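Long-range contacts in ferrous iron uptake transporter protein B (Streptococcus thermophilus, PDB 3TAH), which probably drives ferrous iron uptake across the cell membrane by GTP binding and hydrolysis, this chain being its cytosolic G-protein and helical domain part: residues G107-I112 against T161-V166; I173-L178 against I246-A251; N115-L120 against V140-A145; Y60-Y65 against T101-T106. The protein carries 1 engineered substitution. One frame throughout, in Å; residues are numbered along the deposited sequence. Where two conformers were deposited one is given.

Contact 1: G107-I112 against T161-V166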
# COMPACT_ATOMS: atom_id res chain seq x y z
N GLY A 107 -6.56 2.51 -3.47
CA GLY A 107 -7.79 3.19 -3.13
C GLY A 107 -8.48 2.71 -1.86
O GLY A 107 -9.54 3.22 -1.54
N ILE A 108 -7.90 1.73 -1.15
CA ILE A 108 -8.40 1.34 0.16
C ILE A 108 -7.63 2.17 1.18
O ILE A 108 -6.40 2.04 1.24
CB ILE A 108 -8.16 -0.13 0.45
CG1 ILE A 108 -8.85 -1.00 -0.60
CG2 ILE A 108 -8.69 -0.46 1.84
CD1 ILE A 108 -8.63 -2.45 -0.37
N PRO A 109 -8.31 3.02 1.96
CA PRO A 109 -7.60 3.95 2.85
C PRO A 109 -6.57 3.29 3.76
O PRO A 109 -6.87 2.26 4.38
CB PRO A 109 -8.72 4.58 3.68
CG PRO A 109 -9.83 4.60 2.71
CD PRO A 109 -9.77 3.27 2.04
N VAL A 110 -5.38 3.88 3.78
CA VAL A 110 -4.25 3.37 4.54
C VAL A 110 -4.10 4.10 5.87
O VAL A 110 -4.28 5.32 5.92
CB VAL A 110 -2.95 3.53 3.70
CG1 VAL A 110 -1.71 3.29 4.53
CG2 VAL A 110 -3.01 2.60 2.48
N THR A 111 -3.82 3.34 6.93
CA THR A 111 -3.43 3.85 8.25
C THR A 111 -2.06 3.19 8.54
O THR A 111 -1.91 1.99 8.34
CB THR A 111 -4.44 3.47 9.33
OG1 THR A 111 -5.68 4.15 9.09
CG2 THR A 111 -3.92 3.83 10.73
N ILE A 112 -1.08 3.96 9.00
CA ILE A 112 0.27 3.43 9.23
C ILE A 112 0.53 3.19 10.71
O ILE A 112 0.30 4.09 11.51
CB ILE A 112 1.37 4.36 8.67
CG1 ILE A 112 1.35 4.39 7.13
CG2 ILE A 112 2.75 3.94 9.17
CD1 ILE A 112 2.34 5.43 6.52
N THR A 161 -11.04 4.60 9.49
CA THR A 161 -10.45 5.11 8.26
C THR A 161 -10.67 4.05 7.17
O THR A 161 -9.78 3.25 6.85
CB THR A 161 -8.95 5.41 8.45
OG1 THR A 161 -8.78 6.25 9.60
CG2 THR A 161 -8.36 6.09 7.21
N THR A 162 -11.88 4.04 6.62
CA THR A 162 -12.32 2.99 5.72
C THR A 162 -12.85 3.50 4.38
O THR A 162 -13.02 4.70 4.18
CB THR A 162 -13.44 2.15 6.37
OG1 THR A 162 -14.65 2.93 6.40
CG2 THR A 162 -13.05 1.70 7.79
N THR A 163 -13.09 2.55 3.47
CA THR A 163 -13.70 2.85 2.17
C THR A 163 -15.08 3.52 2.34
O THR A 163 -15.54 4.24 1.46
CB THR A 163 -13.83 1.57 1.30
OG1 THR A 163 -14.60 0.60 2.01
CG2 THR A 163 -12.45 0.97 0.98
N SER A 164 -15.74 3.29 3.48
CA SER A 164 -17.03 3.93 3.78
C SER A 164 -16.86 5.34 4.35
O SER A 164 -17.59 6.25 3.95
CB SER A 164 -17.88 3.07 4.71
OG SER A 164 -18.04 1.77 4.18
N THR A 165 -15.90 5.52 5.26
CA THR A 165 -15.73 6.79 5.97
C THR A 165 -14.90 7.86 5.25
O THR A 165 -15.11 9.06 5.47
CB THR A 165 -15.14 6.56 7.39
OG1 THR A 165 -13.77 6.12 7.29
CG2 THR A 165 -15.96 5.53 8.15
N VAL A 166 -13.98 7.46 4.38
CA VAL A 166 -13.09 8.39 3.69
C VAL A 166 -13.66 8.75 2.32
O VAL A 166 -14.16 7.87 1.59
CB VAL A 166 -11.66 7.77 3.57
CG1 VAL A 166 -10.70 8.64 2.73
CG2 VAL A 166 -11.09 7.55 4.95
O HOH W 1 -7.12 2.68 7.17
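Pro-109 lies against the turn that runs from Thr-161 to Val-166, where the lead-in to strand 110-115 of the P-loop G domain meets the loop after helix 151-159. Van der Waals packing accounts for most of the contact. The pyrrolidine ring is gripped along its rim: CB sits beside Thr-161, CG of Pro-109 rests 3.5 Å from the carbonyl O of Thr-162, and CD of Pro-109 comes 3.7 Å from CG2 of Thr-163. Val-166 closes on the same ring, its CB 3.8 Å from Pro-109 CG. The methyl CG2 of Thr-163 stands anti to its own carbonyl carbon, which turns it inward to Pro-109 CD.

Polar bonds within 161-166 give this turn its shape. Thr-162 OG1 accepts from the backbone N of Thr-165 in an ST motif, while Thr-165 OG1 takes the N-H of Thr-162 almost straight (176°), so the two threonines clasp each other's backbone. The backbone bond from Val-166 N to Thr-162 O closes the turn. Thr-161 OG1 is hydrogen-bonded to the carbonyl O of Lys-157 in helix 151-159, and Gly-107 O on the other segment is met by Arg-196.

Between the segments the polar link runs through a single water. It lies within hydrogen-bonding distance of Pro-109 O and Thr-161 O, 2.7 Å from the latter, and can donate to either, but has more acceptors in reach than protons. Its third neighbour is OG1 of Thr-111, which, set anti to its carbonyl carbon (chi1 -67°), faces both the water and Thr-161 CB, 3.6 Å from Thr-111 OG1.

Contact 2: I173-L178 against I246-A251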
# COMPACT_ATOMS: atom_id res chain seq x y z
N ILE A 173 1.53 12.43 -5.38
CA ILE A 173 1.59 13.15 -6.64
C ILE A 173 3.03 13.13 -7.11
O ILE A 173 3.93 13.54 -6.37
CB ILE A 173 1.07 14.61 -6.51
CG1 ILE A 173 -0.40 14.62 -6.11
CG2 ILE A 173 1.26 15.40 -7.82
CD1 ILE A 173 -0.93 16.02 -5.75
N TYR A 174 3.26 12.62 -8.32
CA TYR A 174 4.59 12.49 -8.90
C TYR A 174 4.89 13.64 -9.86
O TYR A 174 4.09 14.57 -9.98
CB TYR A 174 4.71 11.13 -9.62
CG TYR A 174 4.40 9.98 -8.70
CD1 TYR A 174 5.09 9.83 -7.49
CD2 TYR A 174 3.44 9.04 -9.02
CE1 TYR A 174 4.82 8.77 -6.62
CE2 TYR A 174 3.15 7.98 -8.15
CZ TYR A 174 3.85 7.85 -6.96
OH TYR A 174 3.60 6.82 -6.10
N ASP A 175 6.03 13.58 -10.54
CA ASP A 175 6.41 14.62 -11.50
C ASP A 175 5.30 14.90 -12.50
O ASP A 175 4.61 13.96 -12.94
CB ASP A 175 7.66 14.21 -12.28
CG ASP A 175 8.14 15.34 -13.17
OD1 ASP A 175 7.91 15.29 -14.39
OD2 ASP A 175 8.70 16.30 -12.62
N ASP A 176 5.12 16.17 -12.86
CA ASP A 176 4.13 16.54 -13.91
C ASP A 176 4.14 15.67 -15.16
O ASP A 176 3.08 15.41 -15.74
CB ASP A 176 4.33 17.99 -14.38
CG ASP A 176 3.88 19.00 -13.36
OD1 ASP A 176 3.15 18.65 -12.42
OD2 ASP A 176 4.27 20.18 -13.52
N ARG A 177 5.32 15.24 -15.58
CA ARG A 177 5.45 14.41 -16.80
C ARG A 177 4.89 13.01 -16.60
O ARG A 177 4.32 12.44 -17.54
CB ARG A 177 6.89 14.31 -17.26
CG ARG A 177 7.51 15.61 -17.78
CD ARG A 177 9.01 15.44 -17.89
NE ARG A 177 9.64 15.33 -16.58
CZ ARG A 177 10.92 15.03 -16.37
NH1 ARG A 177 11.76 14.82 -17.38
NH2 ARG A 177 11.38 14.96 -15.13
N LEU A 178 5.06 12.45 -15.41
CA LEU A 178 4.45 11.15 -15.13
C LEU A 178 2.95 11.30 -14.92
O LEU A 178 2.20 10.46 -15.38
CB LEU A 178 5.10 10.45 -13.93
CG LEU A 178 4.52 9.06 -13.60
CD1 LEU A 178 4.52 8.13 -14.83
CD2 LEU A 178 5.30 8.43 -12.46
N ILE A 246 9.76 3.82 -10.43
CA ILE A 246 10.64 3.57 -9.29
C ILE A 246 11.26 4.86 -8.78
O ILE A 246 11.20 5.16 -7.58
CB ILE A 246 11.77 2.57 -9.63
CG1 ILE A 246 11.24 1.15 -9.82
CG2 ILE A 246 12.81 2.57 -8.53
CD1 ILE A 246 12.32 0.16 -10.32
N ASN A 247 11.84 5.64 -9.70
CA ASN A 247 12.50 6.89 -9.34
C ASN A 247 11.51 7.89 -8.75
O ASN A 247 11.83 8.56 -7.77
CB ASN A 247 13.23 7.50 -10.55
CG ASN A 247 14.40 6.65 -11.02
OD1 ASN A 247 14.92 5.83 -10.27
ND2 ASN A 247 14.82 6.86 -12.28
N GLU A 248 10.31 7.97 -9.35
CA GLU A 248 9.27 8.88 -8.84
C GLU A 248 8.78 8.49 -7.45
O GLU A 248 8.57 9.37 -6.62
CB GLU A 248 8.08 9.02 -9.81
CG GLU A 248 8.41 9.80 -11.08
CD GLU A 248 8.93 11.20 -10.82
OE1 GLU A 248 8.38 11.93 -9.99
OE2 GLU A 248 9.92 11.58 -11.47
N ARG A 249 8.60 7.19 -7.18
CA ARG A 249 8.23 6.74 -5.83
C ARG A 249 9.27 7.18 -4.79
O ARG A 249 8.93 7.80 -3.79
CB ARG A 249 8.04 5.21 -5.76
CG ARG A 249 6.88 4.67 -6.55
CD ARG A 249 6.65 3.16 -6.31
NE ARG A 249 5.63 2.66 -7.23
CZ ARG A 249 4.33 2.91 -7.13
NH1 ARG A 249 3.85 3.64 -6.13
NH2 ARG A 249 3.49 2.42 -8.04
N TYR A 250 10.54 6.88 -5.03
CA TYR A 250 11.60 7.29 -4.11
C TYR A 250 11.75 8.80 -3.99
O TYR A 250 12.01 9.28 -2.89
CB TYR A 250 12.94 6.62 -4.45
CG TYR A 250 12.98 5.16 -4.05
CD1 TYR A 250 12.86 4.79 -2.71
CD2 TYR A 250 13.15 4.15 -5.00
CE1 TYR A 250 12.89 3.44 -2.34
CE2 TYR A 250 13.18 2.81 -4.63
CZ TYR A 250 13.04 2.46 -3.30
OH TYR A 250 13.08 1.13 -2.92
N ALA A 251 11.57 9.55 -5.07
CA ALA A 251 11.64 11.02 -4.99
C ALA A 251 10.54 11.56 -4.06
O ALA A 251 10.81 12.41 -3.18
CB ALA A 251 11.60 11.65 -6.38
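Glu-248 leaves helix 241-259 with CG anti to its carbonyl carbon (chi1 -71°) and then bends at chi2 (-57°), a fold that turns its carboxylate toward the backbone of Asp-175. The N-H of Asp-175 meets OE1 of Glu-248 at 2.9 Å, well above the carboxylate plane (55° out of it). CB of Asp-175 packs against the same oxygen, 3.3 Å from Glu-248 OE1.

Two residues pack on the aliphatic part of the glutamate. CD2 of Leu-178 touches Glu-248 CG at 3.7 Å, and the Tyr-174 ring slides past in the opposite direction, its CD1 3.9 Å from Glu-248 CB and also close to the carbonyl O of Glu-248. Beyond it the phenol reaches Arg-249, whose chain is extended from CG to NE. Tyr-174 OH and Arg-249 NH1 are near each other without bonding. NH1 is hydrogen-bonded to Thr-101 OG1 and forms a salt bridge with Glu-105, both of helix 93-105, and the tyrosine hydroxyl is hydrogen-bonded to the same Glu-105.

Asp-175 directs its own carboxylate elsewhere. Its OD1 accepts from Arg-177 N at 2.9 Å and forms a salt bridge with Arg-177 NE, the two donors arriving from opposite faces of the carboxylate plane. This double hold fixes the side chain and probably offsets part of the negative charge gathered beside Glu-248.

Asp-175 thus serves as the N-cap of helix 176-189, its side chain covering a first-turn N-H while a glutamate of helix 241-259 takes its own: a capped helix start docked on a second helix of the FeoB cytosolic helical domain.

Contact 3: N115-L120 against V140-A145. With BGO (3'-O-(N-methylanthraniloyl)guanosine-5'-diphosphate), chain C.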
# COMPACT_ATOMS: atom_id res chain seq x y z
N ASN A 115 6.07 1.39 13.39
CA ASN A 115 6.52 0.40 14.36
C ASN A 115 8.04 0.50 14.61
O ASN A 115 8.75 1.20 13.88
CB ASN A 115 6.05 -1.01 13.91
CG ASN A 115 6.13 -2.05 15.02
OD1 ASN A 115 5.66 -1.84 16.13
ND2 ASN A 115 6.74 -3.20 14.71
N MET A 116 8.55 -0.19 15.63
CA MET A 116 9.96 -0.12 16.02
C MET A 116 10.34 1.25 16.55
O MET A 116 11.52 1.62 16.53
CB MET A 116 10.90 -0.44 14.86
CG MET A 116 10.65 -1.76 14.20
SD MET A 116 11.52 -3.06 15.08
CE MET A 116 10.94 -4.46 14.14
N ILE A 117 9.35 2.01 17.04
CA ILE A 117 9.59 3.38 17.48
C ILE A 117 10.56 3.43 18.69
O ILE A 117 11.30 4.40 18.87
CB ILE A 117 8.24 4.13 17.74
CG1 ILE A 117 8.40 5.62 17.45
CG2 ILE A 117 7.69 3.87 19.16
CD1 ILE A 117 8.58 5.93 15.96
N ASP A 118 10.55 2.37 19.50
CA ASP A 118 11.47 2.28 20.65
C ASP A 118 12.94 2.11 20.25
O ASP A 118 13.83 2.52 20.99
CB ASP A 118 11.06 1.11 21.56
CG ASP A 118 11.12 -0.23 20.85
OD1 ASP A 118 10.31 -0.43 19.92
OD2 ASP A 118 11.96 -1.08 21.19
N VAL A 119 13.18 1.50 19.09
CA VAL A 119 14.51 1.25 18.53
C VAL A 119 15.11 2.54 17.99
O VAL A 119 16.31 2.81 18.14
CB VAL A 119 14.47 0.22 17.37
CG1 VAL A 119 15.87 -0.08 16.81
CG2 VAL A 119 13.80 -1.06 17.81
N LEU A 120 14.25 3.32 17.34
CA LEU A 120 14.58 4.62 16.79
C LEU A 120 15.11 5.55 17.87
O LEU A 120 16.13 6.20 17.69
CB LEU A 120 13.32 5.23 16.14
CG LEU A 120 13.47 6.38 15.17
CD1 LEU A 120 14.20 5.93 13.91
CD2 LEU A 120 12.08 6.92 14.84
N VAL A 140 -1.03 8.34 10.81
CA VAL A 140 0.15 7.62 11.28
C VAL A 140 0.11 7.57 12.81
O VAL A 140 -0.10 8.60 13.45
CB VAL A 140 1.47 8.30 10.82
CG1 VAL A 140 2.68 7.48 11.28
CG2 VAL A 140 1.51 8.48 9.29
N VAL A 141 0.33 6.39 13.38
CA VAL A 141 0.41 6.19 14.83
C VAL A 141 1.71 5.44 15.16
O VAL A 141 1.97 4.37 14.62
CB VAL A 141 -0.80 5.38 15.35
CG1 VAL A 141 -0.66 5.10 16.86
CG2 VAL A 141 -2.10 6.11 15.06
N ALA A 142 2.52 6.02 16.05
CA ALA A 142 3.76 5.40 16.48
C ALA A 142 3.41 4.19 17.34
O ALA A 142 2.58 4.29 18.24
CB ALA A 142 4.63 6.37 17.28
N THR A 143 4.02 3.05 17.02
CA THR A 143 3.82 1.84 17.80
C THR A 143 5.14 1.15 18.15
O THR A 143 6.17 1.36 17.49
CB THR A 143 2.93 0.79 17.06
OG1 THR A 143 3.60 0.31 15.89
CG2 THR A 143 1.59 1.36 16.66
N SER A 144 5.08 0.33 19.19
CA SER A 144 6.15 -0.59 19.55
C SER A 144 5.50 -1.92 19.93
O SER A 144 4.78 -1.99 20.92
CB SER A 144 6.99 -0.07 20.73
OG SER A 144 8.01 -1.00 21.04
N ALA A 145 5.75 -2.94 19.11
CA ALA A 145 5.28 -4.29 19.41
C ALA A 145 6.01 -4.84 20.65
O ALA A 145 5.42 -5.58 21.44
CB ALA A 145 5.47 -5.21 18.20
C' BGO C . 12.93 -11.18 17.06
N1 BGO C . 10.29 -2.96 18.64
C2 BGO C . 11.42 -3.80 18.79
N2 BGO C . 12.45 -3.39 19.52
N3 BGO C . 11.45 -4.99 18.18
C4 BGO C . 10.39 -5.39 17.45
C5 BGO C . 9.24 -4.61 17.27
C6 BGO C . 9.18 -3.36 17.88
O6 BGO C . 8.20 -2.62 17.78
N7 BGO C . 8.41 -5.32 16.50
C8 BGO C . 8.98 -6.48 16.18
N9 BGO C . 10.18 -6.51 16.78
PA BGO C . 8.34 -9.78 13.18
PB BGO C . 7.36 -9.64 10.44
C1' BGO C . 14.30 -11.45 17.72
O1' BGO C . 12.00 -11.96 17.18
O1A BGO C . 7.05 -9.52 13.83
C1B BGO C . 11.20 -7.51 16.76
O1B BGO C . 7.03 -8.40 9.74
C2' BGO C . 14.46 -12.48 18.66
N2' BGO C . 13.45 -13.28 19.02
O2' BGO C . 10.71 -9.40 18.07
O2A BGO C . 8.84 -11.18 13.06
C2B BGO C . 10.84 -8.91 16.75
O2B BGO C . 6.22 -10.36 10.98
C3' BGO C . 15.72 -12.68 19.22
O3' BGO C . 12.75 -10.08 16.38
O3A BGO C . 8.33 -9.17 11.67
C3B BGO C . 11.41 -9.92 15.86
O3B BGO C . 8.31 -10.51 9.68
C4' BGO C . 16.78 -11.87 18.88
O4' BGO C . 11.71 -7.50 15.37
C4B BGO C . 11.76 -8.91 14.77
C5' BGO C . 16.64 -10.85 17.95
O5' BGO C . 9.47 -8.89 13.92
C5B BGO C . 10.85 -8.93 13.53
C6' BGO C . 15.38 -10.64 17.37
CM' BGO C . 13.65 -14.63 19.58
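Asn-115 with Thr-143, and Asp-118 with Ser-144, join the two guanine-recognition elements of the G domain, the N-x-x-D motif (G4, Asn-115 to Asp-118) and the loop 143-145 (G5). Asn-115 OD1 accepts from Thr-143 OG1 at 3.0 Å. The other end of its amide, ND2, donates to N7 of the nucleotide at 3.2 Å and to the carbonyl of Ser-14 in the P-loop, so this one side chain ties base, P-loop and both segments together.

Asp-118 reads the Watson-Crick edge of the guanine. Its OD1 takes N1-H at 2.8 Å in a nearly straight bond (178°), and OD2 takes N2. Ser-144 OG donates to the same OD1 at 2.6 Å from above the carboxylate plane, and in turn accepts from Lys-147 N, which positions the acid for the base. The single N-H of Ala-145 goes mainly to O6 of the base (2.8 Å), with Asn-115 OD1 as a weak second acceptor; Met-116 N is a second, longer donor to O6. In one of its two conformers the Met-116 side chain lies over a face of the guanine, SD 3.5 Å from C5.

Thr-143 O accepts from Ile-117 N at 3.3 Å, and CG1 of Ile-117 packs on CB of Ala-142. The contact thereby joins the ends of the neighbouring parallel strands 110-115 and 140-142 to the start of helix 117-122, with Leu-19 of helix 16-24 against Asn-115, Thr-143 and Ala-145.

Contact 4: Y60-Y65 against T101-T106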
# COMPACT_ATOMS: atom_id res chain seq x y z
N TYR A 60 7.82 -6.40 -0.10
CA TYR A 60 8.49 -5.11 -0.33
C TYR A 60 7.83 -4.23 -1.41
O TYR A 60 8.04 -3.02 -1.46
CB TYR A 60 9.95 -5.35 -0.75
CG TYR A 60 10.75 -5.94 0.37
CD1 TYR A 60 11.13 -5.15 1.45
CD2 TYR A 60 11.13 -7.28 0.37
CE1 TYR A 60 11.86 -5.67 2.50
CE2 TYR A 60 11.86 -7.81 1.43
CZ TYR A 60 12.23 -6.99 2.48
OH TYR A 60 12.96 -7.51 3.55
N SER A 61 7.04 -4.87 -2.27
CA SER A 61 6.42 -4.19 -3.40
C SER A 61 5.28 -5.05 -3.88
O SER A 61 5.14 -6.17 -3.40
CB SER A 61 7.46 -4.00 -4.51
OG SER A 61 6.94 -3.19 -5.55
N MET A 62 4.45 -4.54 -4.78
CA MET A 62 3.38 -5.32 -5.41
C MET A 62 3.74 -5.56 -6.88
O MET A 62 3.08 -5.05 -7.81
CB MET A 62 2.03 -4.65 -5.21
CG MET A 62 1.46 -4.92 -3.83
SD MET A 62 -0.24 -4.35 -3.65
CE MET A 62 0.09 -2.65 -3.69
N SER A 63 4.78 -6.36 -7.07
CA SER A 63 5.26 -6.75 -8.39
C SER A 63 4.64 -8.09 -8.79
O SER A 63 4.05 -8.78 -7.97
CB SER A 63 6.79 -6.84 -8.40
OG SER A 63 7.21 -8.17 -8.09
N PRO A 64 4.77 -8.47 -10.08
CA PRO A 64 4.16 -9.74 -10.50
C PRO A 64 5.01 -10.99 -10.23
O PRO A 64 4.60 -12.09 -10.60
CB PRO A 64 3.93 -9.52 -12.02
CG PRO A 64 4.88 -8.46 -12.44
CD PRO A 64 5.38 -7.74 -11.19
N TYR A 65 6.16 -10.84 -9.56
CA TYR A 65 7.20 -11.86 -9.51
C TYR A 65 7.25 -12.78 -8.29
O TYR A 65 8.18 -13.59 -8.18
CB TYR A 65 8.55 -11.16 -9.70
CG TYR A 65 8.60 -10.32 -10.97
CD1 TYR A 65 8.35 -10.91 -12.21
CD2 TYR A 65 8.90 -8.96 -10.93
CE1 TYR A 65 8.40 -10.16 -13.38
CE2 TYR A 65 8.95 -8.20 -12.11
CZ TYR A 65 8.69 -8.81 -13.33
OH TYR A 65 8.72 -8.11 -14.51
N THR A 101 3.46 3.61 -0.80
CA THR A 101 2.95 4.41 -1.93
C THR A 101 2.02 3.58 -2.81
O THR A 101 0.99 4.05 -3.29
CB THR A 101 4.10 5.05 -2.77
OG1 THR A 101 4.91 4.04 -3.38
CG2 THR A 101 4.97 6.01 -1.93
N GLN A 102 2.38 2.32 -3.01
CA GLN A 102 1.57 1.41 -3.80
C GLN A 102 0.27 1.01 -3.12
O GLN A 102 -0.76 0.86 -3.79
CB GLN A 102 2.38 0.16 -4.14
CG GLN A 102 3.63 0.43 -4.96
CD GLN A 102 4.48 -0.80 -5.09
OE1 GLN A 102 3.99 -1.82 -5.56
NE2 GLN A 102 5.74 -0.72 -4.66
N LEU A 103 0.32 0.84 -1.80
CA LEU A 103 -0.89 0.56 -1.01
C LEU A 103 -1.90 1.71 -1.11
O LEU A 103 -3.10 1.46 -1.30
CB LEU A 103 -0.53 0.27 0.45
CG LEU A 103 0.36 -0.96 0.69
CD1 LEU A 103 0.83 -1.00 2.16
CD2 LEU A 103 -0.33 -2.28 0.29
N ILE A 104 -1.43 2.96 -1.00
CA ILE A 104 -2.32 4.12 -1.11
C ILE A 104 -3.05 4.10 -2.45
O ILE A 104 -4.24 4.38 -2.53
CB ILE A 104 -1.55 5.46 -0.90
CG1 ILE A 104 -1.00 5.55 0.54
CG2 ILE A 104 -2.46 6.67 -1.19
CD1 ILE A 104 0.01 6.69 0.81
N GLU A 105 -2.31 3.75 -3.50
CA GLU A 105 -2.84 3.75 -4.87
C GLU A 105 -3.95 2.72 -5.12
O GLU A 105 -4.72 2.87 -6.07
CB GLU A 105 -1.69 3.57 -5.85
CG GLU A 105 -0.78 4.81 -5.86
CD GLU A 105 0.59 4.58 -6.46
OE1 GLU A 105 0.94 3.43 -6.80
OE2 GLU A 105 1.31 5.59 -6.59
N THR A 106 -4.06 1.70 -4.27
CA THR A 106 -5.16 0.73 -4.38
C THR A 106 -6.54 1.36 -4.15
O THR A 106 -7.57 0.81 -4.55
CB THR A 106 -5.01 -0.45 -3.39
OG1 THR A 106 -5.21 0.02 -2.05
CG2 THR A 106 -3.65 -1.16 -3.54
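Gln-102 reaches out of helix 93-105 and grips the backbone and side chain of the 60-65 loop with its amide. Two hydrogen bonds carry the polar part. In the conformer of Ser-61 given, NE2 of Gln-102 donates to Ser-61 OG at 2.9 Å, the oxygen lying close to the amide plane (9° out of it), while OE1 of Gln-102 accepts the N-H of Met-62, also at 2.9 Å, from a donor tilted 29° from the carbonyl plane. The bond from Met-62 N identifies which end of the amide is oxygen, and engagement of both ends by consecutive residues would fix its rotation. The extended chain beyond CG is what carries it across to the loop. NE2 also has a weak bond to the carbonyl of Tyr-98, one turn earlier in the helix.

Apolar contact is supplied by Met-62, which slides past Gln-102 in the opposite direction. Its chain bends at chi3 (-70°), laying the methyl CE over the helix: CE of Met-62 is 3.6 Å from the carbonyl O of Gln-102 and 3.7 Å from its CB. The same methyl sits 4.0 Å from Leu-103 CD2 and equally far from Thr-106 CG2. The hydroxyl of Thr-106 donates to Leu-103 O at 2.7 Å, in the carbonyl plane.

The loop follows strand 51-55 and the predicted nucleotide-binding residues Asp-55 to Gly-58, the family's DxxG motif. It is held between three elements: helix 93-105 through Gln-102, helix 67-77 through Arg-73 on Met-62 O, and helix 198-206 through Phe-200 on Met-62.

How the contacts relate
All four contacts are largely buried, contact 4 lying nearest the centre of the chain and contact 3 farthest from it, at the nucleotide. Contacts 1 and 3 share the sheet of the G domain: strand 110-115 enters at contact 1 and leaves at contact 3, and Ile-112 O probably bonds to Val-141 N between them. Helix 93-105 joins contact 4 to contact 1 by packing of Val-110, and to contact 2 by the charged and hydroxyl groups of Glu-105 and Thr-101, linking G domain and helical domain. Chemistry follows place: apolar packing and water in contact 1, carboxylates in contact 2, base recognition in contact 3, hydrogen bonds of a glutamine side-chain amide, with methionine packing, in contact 4.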